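Local atomic coordinates of restriction endonuclease (Mycobacterium sp., PDB entry 4F0Q), a protein that cleaves DNA in a cytosine-methylation-dependent manner, working as a tetrameric restriction endonuclease that pairs a PUA-clan N-terminal domain with a PD-(D/E)XK-type nuclease domain. Residues Leu158-Thr163 with His175-Gly180; Asp27-Ala32 with Gly44-His49; Gly116-Ser121 with Arg199-Leu204. All coordinates share one frame; numbering follows the deposited sequence.

Interaction 1. Residues Leu158-Thr163 with His175-Gly180; sequences LFRAVT and HVEFCG
Arg160 and Glu177 form a hydrogen-bonded pair in an antiparallel strand pairing, with a salt bridge laid over it. Their backbones bond both ways: Arg160 N donates to Glu177 O and Glu177 N to Arg160 O, each at 2.9 Å. The two side chains then run alongside each other in the same direction. The arginine chain is extended from CG to NE. Its NH2 reaches Glu177 OE2 at 3.2 Å. The oxygen lies in the guanidinium plane, but the nitrogen meets it from above the carboxylate plane, and the two planes are turned 64° apart. Cys179 SG sits 3.5 Å from Arg160 NE, and Val162 CG1 lies 3.3 Å from Glu177 OE1, so the polar ends are bordered by sulfur and methyl groups.

The pair belongs to the large mixed sheet of the N-terminal region, where strands 156-166 and 175-193 are neighbours. Ile87 and Ser89 bond the backbone of Phe159 from strand 85-89. On the other face of the sheet, Phe159 and Phe178 form a non-hydrogen-bonded pair. With CG trans to the backbone N (chi1 -179°), the Phe178 ring presents CD1 to Phe159 CE1 at 3.5 Å, and the ring planes are at 54°. Leu29 also packs on Phe159. Toward the chain end of the contact, Val162 N bonds His175 O at 3.3 Å, and a water joins Val162 O to His175 ND1.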
loop_
_atom_site.group_PDB
_atom_site.type_symbol
_atom_site.label_atom_id
_atom_site.label_comp_id
_atom_site.label_asym_id
_atom_site.label_seq_id
_atom_site.Cartn_x
_atom_site.Cartn_y
_atom_site.Cartn_z
ATOM N N LEU A 158 -16.646 28.431 -1.679
ATOM C CA LEU A 158 -15.747 28.521 -2.820
ATOM C C LEU A 158 -16.469 28.949 -4.092
ATOM O O LEU A 158 -17.570 28.488 -4.381
ATOM C CB LEU A 158 -15.035 27.186 -3.041
ATOM C CG LEU A 158 -14.264 26.653 -1.832
ATOM C CD1 LEU A 158 -13.625 25.310 -2.141
ATOM C CD2 LEU A 158 -13.215 27.658 -1.380
ATOM N N PHE A 159 -15.834 29.843 -4.842
ATOM C CA PHE A 159 -16.338 30.263 -6.142
ATOM C C PHE A 159 -15.186 30.326 -7.134
ATOM O O PHE A 159 -14.047 30.586 -6.749
ATOM C CB PHE A 159 -17.013 31.634 -6.045
ATOM C CG PHE A 159 -18.235 31.652 -5.174
ATOM C CD1 PHE A 159 -19.480 31.340 -5.697
ATOM C CD2 PHE A 159 -18.142 31.985 -3.833
ATOM C CE1 PHE A 159 -20.606 31.357 -4.899
ATOM C CE2 PHE A 159 -19.265 32.003 -3.030
ATOM C CZ PHE A 159 -20.499 31.688 -3.564
ATOM N N ARG A 160 -15.473 30.084 -8.409
ATOM C CA ARG A 160 -14.439 30.238 -9.432
ATOM C C ARG A 160 -14.958 30.886 -10.715
ATOM O O ARG A 160 -15.994 30.495 -11.244
ATOM C CB ARG A 160 -13.747 28.903 -9.735
ATOM C CG ARG A 160 -14.668 27.799 -10.224
ATOM C CD ARG A 160 -13.894 26.512 -10.454
ATOM N NE ARG A 160 -14.771 25.379 -10.734
ATOM C CZ ARG A 160 -14.343 24.137 -10.938
ATOM N NH1 ARG A 160 -13.046 23.867 -10.894
ATOM N NH2 ARG A 160 -15.209 23.164 -11.186
ATOM N N ALA A 161 -14.229 31.884 -11.203
ATOM C CA ALA A 161 -14.600 32.579 -12.431
ATOM C C ALA A 161 -14.546 31.638 -13.630
ATOM O O ALA A 161 -13.469 31.216 -14.050
ATOM C CB ALA A 161 -13.694 33.779 -12.655
ATOM N N VAL A 162 -15.713 31.310 -14.174
ATOM C CA VAL A 162 -15.798 30.371 -15.286
ATOM C C VAL A 162 -16.484 30.986 -16.500
ATOM O O VAL A 162 -17.125 32.033 -16.403
ATOM C CB VAL A 162 -16.556 29.091 -14.887
ATOM C CG1 VAL A 162 -15.849 28.392 -13.736
ATOM C CG2 VAL A 162 -17.996 29.419 -14.521
ATOM N N THR A 163 -16.343 30.323 -17.643
ATOM C CA THR A 163 -16.980 30.766 -18.876
ATOM C C THR A 163 -18.320 30.067 -19.064
ATOM O O THR A 163 -18.390 28.839 -19.106
ATOM C CB THR A 163 -16.090 30.489 -20.103
ATOM O OG1 THR A 163 -14.891 31.267 -20.011
ATOM C CG2 THR A 163 -16.822 30.848 -21.386
ATOM N N HIS A 175 -19.145 35.947 -14.716
ATOM C CA HIS A 175 -19.838 34.828 -14.084
ATOM C C HIS A 175 -18.938 34.013 -13.159
ATOM O O HIS A 175 -17.766 33.786 -13.455
ATOM C CB HIS A 175 -20.460 33.911 -15.139
ATOM C CG HIS A 175 -21.502 34.576 -15.984
ATOM N ND1 HIS A 175 -21.188 35.423 -17.025
ATOM C CD2 HIS A 175 -22.854 34.518 -15.943
ATOM C CE1 HIS A 175 -22.301 35.859 -17.588
ATOM N NE2 HIS A 175 -23.326 35.324 -16.951
ATOM N N VAL A 176 -19.502 33.572 -12.039
ATOM C CA VAL A 176 -18.783 32.720 -11.100
ATOM C C VAL A 176 -19.543 31.424 -10.833
ATOM O O VAL A 176 -20.771 31.401 -10.815
ATOM C CB VAL A 176 -18.505 33.440 -9.762
ATOM C CG1 VAL A 176 -17.433 34.505 -9.942
ATOM C CG2 VAL A 176 -19.787 34.041 -9.199
ATOM N N GLU A 177 -18.795 30.346 -10.631
ATOM C CA GLU A 177 -19.372 29.037 -10.365
ATOM C C GLU A 177 -19.220 28.681 -8.891
ATOM O O GLU A 177 -18.152 28.872 -8.306
ATOM C CB GLU A 177 -18.691 27.974 -11.228
ATOM C CG GLU A 177 -19.079 26.549 -10.881
ATOM C CD GLU A 177 -18.216 25.519 -11.583
ATOM O OE1 GLU A 177 -17.607 25.858 -12.619
ATOM O OE2 GLU A 177 -18.142 24.372 -11.096
ATOM N N PHE A 178 -20.296 28.167 -8.302
ATOM C CA PHE A 178 -20.293 27.745 -6.906
ATOM C C PHE A 178 -19.639 26.374 -6.756
ATOM O O PHE A 178 -19.964 25.436 -7.483
ATOM C CB PHE A 178 -21.721 27.724 -6.357
ATOM C CG PHE A 178 -21.814 27.317 -4.913
ATOM C CD1 PHE A 178 -21.279 28.117 -3.916
ATOM C CD2 PHE A 178 -22.453 26.143 -4.551
ATOM C CE1 PHE A 178 -21.368 27.747 -2.588
ATOM C CE2 PHE A 178 -22.547 25.768 -3.224
ATOM C CZ PHE A 178 -22.005 26.573 -2.241
ATOM N N CYS A 179 -18.714 26.266 -5.807
ATOM C CA CYS A 179 -17.925 25.051 -5.635
ATOM C C CYS A 179 -18.105 24.422 -4.256
ATOM O O CYS A 179 -17.357 23.521 -3.877
ATOM C CB CYS A 179 -16.443 25.341 -5.889
ATOM S SG CYS A 179 -16.070 25.901 -7.568
ATOM N N GLY A 180 -19.093 24.900 -3.509
ATOM C CA GLY A 180 -19.424 24.315 -2.223
ATOM C C GLY A 180 -18.846 25.041 -1.023
ATOM O O GLY A 180 -18.125 26.031 -1.162
HETATM O O HOH W 1 -18.206 34.237 -17.511
#

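Interaction 2. Residues Asp27-Ala32 with Gly44-His49; sequences DELRYA and GFVNYH
Tyr31 turns the edge of its ring to the face of Tyr48, a T-shaped pair with planes at 79°. Tyr31 CD1 comes 3.4 Å from Tyr48 CD2. Both side chains leave their backbones with CG anti to N (chi1 -178° and 168°) and run alongside each other. His49 joins this aromatic cluster, its NE2 lying 3.6 Å from Tyr31 CE1. At the other end, the ring edge of Phe45 meets Glu28, with Phe45 CD2 at 3.2 Å from Glu28 O. Between these ends, Leu29 CD2 packs on Val46 CB.

Two backbone bonds set the spacing. Arg30 N donates to Val46 O at 2.9 Å, and Tyr48 N to Arg30 O at 3.0 Å. A water also bonds Arg30 O, Ala32 N and Asn47 OD1.

Farther out, the phenol oxygens are held by backbone: Tyr31 OH bonds Leu64 N and Tyr48 OH bonds Val62 O. Arg30 NE forms a salt bridge with Asp43, and its NH1 bonds Gly174 O. Asn47 ND2 bonds Asn36 O, while Asn47 OD1 weakly accepts from His49 N. Strand 28-30 pairs in parallel with the weakly bonded strand 45-47, which runs straight into helix 48-52, with Asn47 at the helix N-cap.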
loop_
_atom_site.group_PDB
_atom_site.type_symbol
_atom_site.label_atom_id
_atom_site.label_comp_id
_atom_site.label_asym_id
_atom_site.label_seq_id
_atom_site.Cartn_x
_atom_site.Cartn_y
_atom_site.Cartn_z
ATOM N N ASP A 27 -23.459 25.633 -9.964
ATOM C CA ASP A 27 -24.396 26.682 -10.357
ATOM C C ASP A 27 -23.671 27.891 -10.933
ATOM O O ASP A 27 -22.745 28.424 -10.322
ATOM C CB ASP A 27 -25.266 27.109 -9.173
ATOM C CG ASP A 27 -26.391 26.130 -8.892
ATOM O OD1 ASP A 27 -26.309 24.975 -9.357
ATOM O OD2 ASP A 27 -27.357 26.516 -8.199
ATOM N N GLU A 28 -24.099 28.313 -12.118
ATOM C CA GLU A 28 -23.499 29.453 -12.796
ATOM C C GLU A 28 -24.218 30.743 -12.423
ATOM O O GLU A 28 -25.378 30.948 -12.780
ATOM C CB GLU A 28 -23.518 29.243 -14.310
ATOM C CG GLU A 28 -22.670 28.068 -14.771
ATOM C CD GLU A 28 -22.837 27.765 -16.246
ATOM O OE1 GLU A 28 -23.898 28.103 -16.809
ATOM O OE2 GLU A 28 -21.902 27.187 -16.843
ATOM N N LEU A 29 -23.516 31.609 -11.701
ATOM C CA LEU A 29 -24.103 32.836 -11.185
ATOM C C LEU A 29 -23.532 34.059 -11.891
ATOM O O LEU A 29 -22.347 34.102 -12.220
ATOM C CB LEU A 29 -23.850 32.940 -9.682
ATOM C CG LEU A 29 -24.161 31.689 -8.858
ATOM C CD1 LEU A 29 -23.720 31.871 -7.415
ATOM C CD2 LEU A 29 -25.642 31.347 -8.930
ATOM N N ARG A 30 -24.384 35.052 -12.123
ATOM C CA ARG A 30 -23.949 36.313 -12.707
ATOM C C ARG A 30 -23.407 37.225 -11.615
ATOM O O ARG A 30 -24.104 37.516 -10.643
ATOM C CB ARG A 30 -25.118 36.995 -13.421
ATOM C CG ARG A 30 -24.811 38.386 -13.947
ATOM C CD ARG A 30 -23.868 38.344 -15.138
ATOM N NE ARG A 30 -23.663 39.671 -15.714
ATOM C CZ ARG A 30 -22.659 40.480 -15.391
ATOM N NH1 ARG A 30 -21.757 40.099 -14.499
ATOM N NH2 ARG A 30 -22.556 41.671 -15.964
ATOM N N TYR A 31 -22.164 37.669 -11.768
ATOM C CA TYR A 31 -21.567 38.567 -10.786
ATOM C C TYR A 31 -21.259 39.946 -11.357
ATOM O O TYR A 31 -20.421 40.091 -12.247
ATOM C CB TYR A 31 -20.298 37.968 -10.175
ATOM C CG TYR A 31 -19.684 38.852 -9.111
ATOM C CD1 TYR A 31 -20.215 38.894 -7.829
ATOM C CD2 TYR A 31 -18.582 39.651 -9.389
ATOM C CE1 TYR A 31 -19.667 39.702 -6.854
ATOM C CE2 TYR A 31 -18.025 40.464 -8.418
ATOM C CZ TYR A 31 -18.572 40.485 -7.151
ATOM O OH TYR A 31 -18.025 41.289 -6.177
ATOM N N ALA A 32 -21.941 40.956 -10.831
ATOM C CA ALA A 32 -21.659 42.342 -11.176
ATOM C C ALA A 32 -21.454 43.146 -9.899
ATOM O O ALA A 32 -22.287 43.110 -8.994
ATOM C CB ALA A 32 -22.790 42.926 -12.007
ATOM N N GLY A 44 -29.697 36.393 -17.688
ATOM C CA GLY A 44 -29.969 34.995 -17.967
ATOM C C GLY A 44 -29.490 34.055 -16.879
ATOM O O GLY A 44 -29.676 32.841 -16.972
ATOM N N PHE A 45 -28.871 34.614 -15.845
ATOM C CA PHE A 45 -28.347 33.812 -14.745
ATOM C C PHE A 45 -28.773 34.370 -13.392
ATOM O O PHE A 45 -29.184 35.526 -13.288
ATOM C CB PHE A 45 -26.821 33.725 -14.823
ATOM C CG PHE A 45 -26.319 32.936 -15.998
ATOM C CD1 PHE A 45 -26.149 33.537 -17.235
ATOM C CD2 PHE A 45 -26.016 31.592 -15.867
ATOM C CE1 PHE A 45 -25.689 32.812 -18.318
ATOM C CE2 PHE A 45 -25.554 30.862 -16.946
ATOM C CZ PHE A 45 -25.391 31.474 -18.172
ATOM N N VAL A 46 -28.673 33.540 -12.360
ATOM C CA VAL A 46 -29.023 33.950 -11.007
ATOM C C VAL A 46 -28.084 35.043 -10.510
ATOM O O VAL A 46 -26.863 34.894 -10.552
ATOM C CB VAL A 46 -28.977 32.761 -10.029
ATOM C CG1 VAL A 46 -29.227 33.230 -8.603
ATOM C CG2 VAL A 46 -29.991 31.703 -10.435
ATOM N N ASN A 47 -28.666 36.146 -10.052
ATOM C CA ASN A 47 -27.890 37.255 -9.514
ATOM C C ASN A 47 -27.177 36.851 -8.228
ATOM O O ASN A 47 -27.807 36.373 -7.285
ATOM C CB ASN A 47 -28.795 38.464 -9.267
ATOM C CG ASN A 47 -28.025 39.693 -8.825
ATOM O OD1 ASN A 47 -26.812 39.785 -9.019
ATOM N ND2 ASN A 47 -28.729 40.648 -8.230
ATOM N N TYR A 48 -25.861 37.036 -8.206
ATOM C CA TYR A 48 -25.044 36.677 -7.052
ATOM C C TYR A 48 -25.454 37.443 -5.800
ATOM O O TYR A 48 -25.674 36.852 -4.743
ATOM C CB TYR A 48 -23.561 36.923 -7.354
ATOM C CG TYR A 48 -22.663 36.858 -6.135
ATOM C CD1 TYR A 48 -22.103 35.656 -5.723
ATOM C CD2 TYR A 48 -22.371 38.002 -5.400
ATOM C CE1 TYR A 48 -21.282 35.596 -4.611
ATOM C CE2 TYR A 48 -21.557 37.951 -4.289
ATOM C CZ TYR A 48 -21.014 36.747 -3.898
ATOM O OH TYR A 48 -20.200 36.697 -2.789
ATOM N N HIS A 49 -25.547 38.763 -5.927
ATOM C CA HIS A 49 -25.807 39.631 -4.782
ATOM C C HIS A 49 -27.172 39.397 -4.145
ATOM O O HIS A 49 -27.356 39.650 -2.956
ATOM C CB HIS A 49 -25.630 41.101 -5.165
ATOM C CG HIS A 49 -24.203 41.493 -5.392
ATOM N ND1 HIS A 49 -23.295 41.616 -4.363
ATOM C CD2 HIS A 49 -23.527 41.782 -6.529
ATOM C CE1 HIS A 49 -22.120 41.968 -4.855
ATOM N NE2 HIS A 49 -22.234 42.076 -6.167
HETATM O O HOH W 2 -27.722 30.401 -12.858
HETATM O O HOH W 3 -24.262 40.079 -9.121
#

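Interaction 3. Residues Gly116-Ser121 with Arg199-Leu204; sequences GDHKPS and RSFPNL
Pro120 lies against the ring of Phe201, where the loop after strand 111-115 packs on strand 200-210 of the large mixed sheet. Pro120 CD sits over the ring face, 4.0 Å from its centroid, in a CH-pi contact. Pro120 CG is closer to the rim, 3.6 Å from Phe201 CE1. Phe201 points its CB at the loop, and chi1 of 61° places CG between the backbone N and carbonyl carbon, bringing one ring face against Lys119 C and Pro120 CD.

His118 is packed closely too. Its ring turns one face to a backbone carbonyl, with Pro202 O 3.0 Å from His118 CD2. Beside it, Asn203 OD1 lies 3.2 Å from His118 CB and accepts a weak bond from His118 N. The same oxygen accepts a weak bond from Leu204 N, while Asn203 ND2 is bonded to Gln192 OE1 on the neighbouring strand 175-193. Gly116 N donates to Leu204 O at 2.9 Å, tying the start of the loop to the strand. Helix 130-142 flanks this inner end, where Asn132 touches both His118 and Leu204.

The other end is looser, with Arg199 and Ser121 exposed to solvent. Lys119, mid-loop, points away from the strand. Ser200 OG bonds Thr145 OG1 of the second subunit. The Arg199 chain bends at chi3 (65°), and Pro120 O lies over one face of its guanidinium, 3.1 Å from Arg199 NH2.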
loop_
_atom_site.group_PDB
_atom_site.type_symbol
_atom_site.label_atom_id
_atom_site.label_comp_id
_atom_site.label_asym_id
_atom_site.label_seq_id
_atom_site.Cartn_x
_atom_site.Cartn_y
_atom_site.Cartn_z
ATOM N N GLY A 116 -2.704 31.337 -0.679
ATOM C CA GLY A 116 -3.051 32.622 -0.098
ATOM C C GLY A 116 -2.820 33.828 -0.992
ATOM O O GLY A 116 -2.599 33.692 -2.195
ATOM N N ASP A 117 -2.866 35.015 -0.394
ATOM C CA ASP A 117 -2.760 36.258 -1.153
ATOM C C ASP A 117 -1.446 36.996 -0.908
ATOM O O ASP A 117 -1.337 38.189 -1.192
ATOM C CB ASP A 117 -3.940 37.182 -0.838
ATOM C CG ASP A 117 -3.871 37.761 0.562
ATOM O OD1 ASP A 117 -3.390 37.060 1.477
ATOM O OD2 ASP A 117 -4.296 38.921 0.747
ATOM N N HIS A 118 -0.454 36.290 -0.376
ATOM C CA HIS A 118 0.865 36.878 -0.175
ATOM C C HIS A 118 1.494 37.173 -1.532
ATOM O O HIS A 118 1.429 36.352 -2.448
ATOM C CB HIS A 118 1.758 35.937 0.635
ATOM C CG HIS A 118 2.982 36.594 1.194
ATOM N ND1 HIS A 118 3.102 36.930 2.525
ATOM C CD2 HIS A 118 4.139 36.976 0.604
ATOM C CE1 HIS A 118 4.281 37.488 2.732
ATOM N NE2 HIS A 118 4.930 37.528 1.582
ATOM N N LYS A 119 2.096 38.349 -1.660
ATOM C CA LYS A 119 2.654 38.790 -2.933
ATOM C C LYS A 119 4.175 38.905 -2.864
ATOM O O LYS A 119 4.743 38.986 -1.774
ATOM C CB LYS A 119 2.032 40.130 -3.340
ATOM C CG LYS A 119 0.548 40.046 -3.664
ATOM C CD LYS A 119 0.036 41.353 -4.248
ATOM C CE LYS A 119 -1.432 41.250 -4.628
ATOM N NZ LYS A 119 -1.940 42.515 -5.227
ATOM N N PRO A 120 4.845 38.892 -4.030
ATOM C CA PRO A 120 6.300 39.073 -4.076
ATOM C C PRO A 120 6.760 40.391 -3.451
ATOM O O PRO A 120 7.876 40.467 -2.937
ATOM C CB PRO A 120 6.598 39.079 -5.576
ATOM C CG PRO A 120 5.518 38.257 -6.170
ATOM C CD PRO A 120 4.294 38.545 -5.352
ATOM N N SER A 121 5.906 41.409 -3.493
ATOM C CA SER A 121 6.259 42.726 -2.971
ATOM C C SER A 121 5.876 42.891 -1.503
ATOM O O SER A 121 6.149 43.926 -0.898
ATOM C CB SER A 121 5.598 43.825 -3.806
ATOM O OG SER A 121 4.186 43.702 -3.780
ATOM N N ARG A 199 10.958 36.582 -8.908
ATOM C CA ARG A 199 10.991 36.786 -7.463
ATOM C C ARG A 199 10.394 35.607 -6.704
ATOM O O ARG A 199 9.452 34.965 -7.168
ATOM C CB ARG A 199 10.266 38.078 -7.082
ATOM C CG ARG A 199 10.869 39.332 -7.695
ATOM C CD ARG A 199 10.255 40.593 -7.108
ATOM N NE ARG A 199 10.557 40.736 -5.686
ATOM C CZ ARG A 199 10.203 41.784 -4.949
ATOM N NH1 ARG A 199 9.532 42.788 -5.499
ATOM N NH2 ARG A 199 10.520 41.830 -3.662
ATOM N N SER A 200 10.952 35.326 -5.529
ATOM C CA SER A 200 10.454 34.254 -4.677
ATOM C C SER A 200 9.873 34.832 -3.392
ATOM O O SER A 200 10.322 35.875 -2.919
ATOM C CB SER A 200 11.569 33.259 -4.358
ATOM O OG SER A 200 12.060 32.655 -5.541
ATOM N N PHE A 201 8.874 34.158 -2.831
ATOM C CA PHE A 201 8.169 34.691 -1.670
ATOM C C PHE A 201 7.429 33.612 -0.884
ATOM O O PHE A 201 6.942 32.644 -1.463
ATOM C CB PHE A 201 7.185 35.782 -2.108
ATOM C CG PHE A 201 6.115 35.296 -3.047
ATOM C CD1 PHE A 201 6.351 35.219 -4.410
ATOM C CD2 PHE A 201 4.870 34.924 -2.567
ATOM C CE1 PHE A 201 5.370 34.773 -5.274
ATOM C CE2 PHE A 201 3.884 34.477 -3.427
ATOM C CZ PHE A 201 4.134 34.403 -4.782
ATOM N N PRO A 202 7.342 33.781 0.444
ATOM C CA PRO A 202 6.570 32.860 1.283
ATOM C C PRO A 202 5.076 33.017 1.030
ATOM O O PRO A 202 4.654 34.030 0.478
ATOM C CB PRO A 202 6.911 33.316 2.704
ATOM C CG PRO A 202 7.267 34.751 2.558
ATOM C CD PRO A 202 7.974 34.849 1.239
ATOM N N ASN A 203 4.296 32.021 1.435
ATOM C CA ASN A 203 2.855 32.021 1.222
ATOM C C ASN A 203 2.209 30.887 2.010
ATOM O O ASN A 203 2.901 30.018 2.547
ATOM C CB ASN A 203 2.531 31.881 -0.269
ATOM C CG ASN A 203 1.107 32.288 -0.601
ATOM O OD1 ASN A 203 0.477 33.050 0.133
ATOM N ND2 ASN A 203 0.592 31.780 -1.713
ATOM N N LEU A 204 0.882 30.900 2.076
ATOM C CA LEU A 204 0.143 29.859 2.775
ATOM C C LEU A 204 -0.561 28.936 1.788
ATOM O O LEU A 204 -1.282 29.392 0.902
ATOM C CB LEU A 204 -0.873 30.478 3.735
ATOM C CG LEU A 204 -0.317 31.451 4.777
ATOM C CD1 LEU A 204 -1.428 31.945 5.688
ATOM C CD2 LEU A 204 0.794 30.803 5.586
HETATM O O HOH W 4 9.255 37.761 -3.970
#

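All three contacts reach the same large mixed sheet. Interaction 1 is the most buried and pairs two of its long strands. Interaction 2 adjoins it: Leu29 N and Val176 O are 2.9 Å apart, a probable hydrogen bond, and strand 28-30 lies next to strand 175-193. Interaction 3 has its centre about 24 Å from that of interaction 1. It reaches the sheet through strand 200-210, another neighbour of strand 175-193, and has a solvent edge near another subunit. The chemistry follows the place. Interaction 1 uses a backbone ladder and a salt bridge, interaction 2 fewer backbone bonds and an aromatic cluster, and interaction 3 mostly ring and carbonyl packing.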